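Local atomic coordinates of gamma-glutamyl phosphate reductase (Thermotoga maritima, PDB entry 1O20), a protein that probably catalyses the NADPH-dependent reduction of L-glutamyl phosphate to glutamate semialdehyde, the second step in making proline from glutamate. Residues G130-S135 against L199-L204. Sequence-based numbering, arbitrary orientation.
Sequences GIIYES and LEMIRL
Met201, a selenomethionine in this crystal, reaches from the last turn of helix 196-201 to the backbone of Gly130, where its terminal methyl CE lies 3.5 Å from Gly130 CA. Glycine suits this place because a side chain here would point at the helix: a CB built on this residue would clash with that methyl. The long, unbranched Met201 reaches from helix to strand with CG anti to its own backbone N (chi1 -169°), and a bend at chi3 brings CE over the strand.

The side-chain contacts proper are apolar. Ile132 and Met201 meet tip to tip, CG1 of Ile132 lying 3.7 Å from CE of Met201 and 4.1 Å from its SE. Ile132 holds CG1 beside the backbone N (chi1 -59°), anti to the carbonyl carbon, and isoleucine suits the place by offering two carbons, CG1 to Met201 and CD1 to Ile202. The isoleucines cross at about a right angle; the beta branch of Ile202 sets CG2 tightly against Ile132 CD1, at 3.4 Å. Replacing Ile132 by alanine removes CG1 and CD1, which would probably cost the Met201 methyl one of its contacts and open a gap beside Ile202 CG2.

No hydrogen bond links the two segments; within 199-204 the chain leaves the helix through a type I turn, Leu204 N bonding to Met201 O. Leu219 of helix 217-226 also touches Ile132. The parallel order 187-189, 154-157, 129-132, 210-213, with helices packed against it, is the Rossmann-like arrangement of the aldehyde dehydrogenase family, where this domain probably holds the NADPH.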
ATOM      1  N   GLY A 130       8.626   9.958   6.918  1.00 17.76           N
ATOM      2  CA  GLY A 130       8.502   9.112   8.090  1.00 17.58           C
ATOM      3  C   GLY A 130       7.690   7.846   7.835  1.00 17.52           C
ATOM      4  O   GLY A 130       6.531   7.908   7.417  1.00 17.03           O
ATOM      5  N   ILE A 131       8.287   6.694   8.109  1.00 16.94           N
ATOM      6  CA  ILE A 131       7.575   5.430   8.018  1.00 17.79           C
ATOM      7  C   ILE A 131       7.361   4.881   9.435  1.00 17.60           C
ATOM      8  O   ILE A 131       8.314   4.643  10.177  1.00 17.35           O
ATOM      9  CB  ILE A 131       8.347   4.403   7.148  1.00 17.42           C
ATOM     10  CG1 ILE A 131       8.675   4.989   5.775  1.00 18.49           C
ATOM     11  CG2 ILE A 131       7.541   3.159   6.987  1.00 18.24           C
ATOM     12  CD1 ILE A 131       7.464   5.106   4.823  1.00 19.17           C
ATOM     13  N   ILE A 132       6.097   4.669   9.789  1.00 18.24           N
ATOM     14  CA  ILE A 132       5.732   4.144  11.084  1.00 19.07           C
ATOM     15  C   ILE A 132       5.106   2.793  10.839  1.00 19.34           C
ATOM     16  O   ILE A 132       4.047   2.691  10.235  1.00 19.33           O
ATOM     17  CB  ILE A 132       4.784   5.079  11.823  1.00 19.28           C
ATOM     18  CG1 ILE A 132       5.452   6.449  11.996  1.00 21.41           C
ATOM     19  CG2 ILE A 132       4.446   4.476  13.192  1.00 20.94           C
ATOM     20  CD1 ILE A 132       4.516   7.595  12.021  1.00 24.56           C
ATOM     21  N   TYR A 133       5.798   1.756  11.281  1.00 19.38           N
ATOM     22  CA  TYR A 133       5.434   0.404  10.921  1.00 20.52           C
ATOM     23  C   TYR A 133       5.642  -0.514  12.102  1.00 21.98           C
ATOM     24  O   TYR A 133       6.104  -0.091  13.168  1.00 22.63           O
ATOM     25  CB  TYR A 133       6.215  -0.076   9.677  1.00 20.68           C
ATOM     26  CG  TYR A 133       7.741  -0.084   9.779  1.00 18.29           C
ATOM     27  CD1 TYR A 133       8.441  -1.271   9.795  1.00 18.94           C
ATOM     28  CD2 TYR A 133       8.478   1.095   9.790  1.00 18.46           C
ATOM     29  CE1 TYR A 133       9.846  -1.308   9.847  1.00 19.22           C
ATOM     30  CE2 TYR A 133       9.898   1.062   9.881  1.00 18.01           C
ATOM     31  CZ  TYR A 133      10.562  -0.134   9.894  1.00 16.48           C
ATOM     32  OH  TYR A 133      11.939  -0.198   9.939  1.00 19.10           O
ATOM     33  N   GLU A 134       5.200  -1.748  11.947  1.00 25.24           N
ATOM     34  CA  GLU A 134       5.217  -2.720  13.056  1.00 28.10           C
ATOM     35  C   GLU A 134       6.374  -3.670  12.809  1.00 29.24           C
ATOM     36  O   GLU A 134       7.533  -3.219  12.683  1.00 31.13           O
ATOM     37  CB  GLU A 134       3.892  -3.519  13.191  1.00 29.02           C
ATOM     38  CG  GLU A 134       2.587  -2.796  12.950  1.00 32.12           C
ATOM     39  CD  GLU A 134       1.901  -2.351  14.212  1.00 37.58           C
ATOM     40  OE1 GLU A 134       2.612  -1.898  15.144  1.00 42.44           O
ATOM     41  OE2 GLU A 134       0.645  -2.419  14.247  1.00 40.47           O
ATOM     42  N   SER A 135       6.059  -4.951  12.648  1.00 29.26           N
ATOM     43  CA  SER A 135       7.004  -6.015  12.861  1.00 30.01           C
ATOM     44  C   SER A 135       7.667  -6.655  11.612  1.00 29.23           C
ATOM     45  O   SER A 135       8.552  -7.492  11.793  1.00 30.28           O
ATOM     46  CB  SER A 135       6.276  -7.148  13.593  1.00 31.30           C
ATOM     47  OG  SER A 135       5.717  -8.079  12.642  1.00 34.37           O
ATOM     48  N   LEU A 199       3.238   9.961  18.208  1.00 21.69           N
ATOM     49  CA  LEU A 199       2.445  11.177  18.239  1.00 22.03           C
ATOM     50  C   LEU A 199       3.281  12.413  17.960  1.00 21.54           C
ATOM     51  O   LEU A 199       2.824  13.299  17.256  1.00 21.51           O
ATOM     52  CB  LEU A 199       1.703  11.329  19.583  1.00 22.39           C
ATOM     53  CG  LEU A 199       0.809  12.564  19.690  1.00 23.67           C
ATOM     54  CD1 LEU A 199      -0.286  12.531  18.606  1.00 24.11           C
ATOM     55  CD2 LEU A 199       0.220  12.663  21.114  1.00 26.74           C
ATOM     56  N   GLU A 200       4.497  12.465  18.500  1.00 21.31           N
ATOM     57  CA  GLU A 200       5.431  13.566  18.252  1.00 21.86           C
ATOM     58  C   GLU A 200       5.935  13.588  16.795  1.00 21.04           C
ATOM     59  O   GLU A 200       6.099  14.654  16.174  1.00 21.10           O
ATOM     60  CB  GLU A 200       6.659  13.428  19.172  1.00 23.31           C
ATOM     61  CG  GLU A 200       6.385  13.502  20.677  1.00 28.20           C
ATOM     62  CD  GLU A 200       5.980  14.882  21.124  1.00 34.92           C
ATOM     63  OE1 GLU A 200       6.316  15.874  20.403  1.00 38.15           O
ATOM     64  OE2 GLU A 200       5.338  14.975  22.207  1.00 40.66           O
HETATM   65  N   MSE A 201       6.183  12.402  16.257  1.00 19.68           N
HETATM   66  CA  MSE A 201       6.813  12.253  14.961  1.00 20.02           C
HETATM   67  C   MSE A 201       5.893  12.783  13.859  1.00 20.06           C
HETATM   68  O   MSE A 201       6.334  13.447  12.941  1.00 20.36           O
HETATM   69  CB  MSE A 201       7.124  10.783  14.716  1.00 19.46           C
HETATM   70  CG  MSE A 201       7.988  10.536  13.555  1.00 22.62           C
HETATM   71 SE   MSE A 201       8.545   8.633  13.523  1.00 33.73          SE
HETATM   72  CE  MSE A 201       8.589   8.383  11.537  1.00 26.98           C
ATOM     73  N   ILE A 202       4.609  12.500  13.985  1.00 20.46           N
ATOM     74  CA  ILE A 202       3.634  12.903  12.987  1.00 20.99           C
ATOM     75  C   ILE A 202       3.196  14.373  13.103  1.00 20.90           C
ATOM     76  O   ILE A 202       2.324  14.799  12.369  1.00 21.22           O
ATOM     77  CB  ILE A 202       2.411  11.971  13.023  1.00 20.70           C
ATOM     78  CG1 ILE A 202       1.594  12.155  14.318  1.00 21.55           C
ATOM     79  CG2 ILE A 202       2.856  10.482  12.843  1.00 21.23           C
ATOM     80  CD1 ILE A 202       0.478  11.140  14.493  1.00 21.01           C
ATOM     81  N   ARG A 203       3.773  15.106  14.032  1.00 21.45           N
ATOM     82  CA  ARG A 203       3.599  16.558  14.132  1.00 22.89           C
ATOM     83  C   ARG A 203       4.830  17.369  13.712  1.00 23.12           C
ATOM     84  O   ARG A 203       4.825  18.614  13.800  1.00 22.79           O
ATOM     85  CB  ARG A 203       3.219  16.932  15.567  1.00 24.12           C
ATOM     86  CG  ARG A 203       1.864  16.429  15.996  1.00 27.00           C
ATOM     87  CD  ARG A 203       1.485  16.930  17.386  1.00 33.43           C
ATOM     88  NE  ARG A 203       0.395  16.193  18.031  1.00 39.60           N
ATOM     89  CZ  ARG A 203      -0.896  16.190  17.634  1.00 44.12           C
ATOM     90  NH1 ARG A 203      -1.307  16.851  16.550  1.00 43.14           N
ATOM     91  NH2 ARG A 203      -1.793  15.511  18.353  1.00 46.49           N
ATOM     92  N   LEU A 204       5.883  16.695  13.233  1.00 23.26           N
ATOM     93  CA  LEU A 204       7.171  17.383  12.970  1.00 23.33           C
ATOM     94  C   LEU A 204       7.201  17.978  11.563  1.00 23.19           C
ATOM     95  O   LEU A 204       7.896  17.486  10.657  1.00 20.83           O
ATOM     96  CB  LEU A 204       8.340  16.420  13.147  1.00 23.03           C
ATOM     97  CG  LEU A 204       8.787  16.088  14.565  1.00 25.41           C
ATOM     98  CD1 LEU A 204       9.946  15.093  14.424  1.00 26.10           C
ATOM     99  CD2 LEU A 204       9.182  17.346  15.367  1.00 25.32           C
TER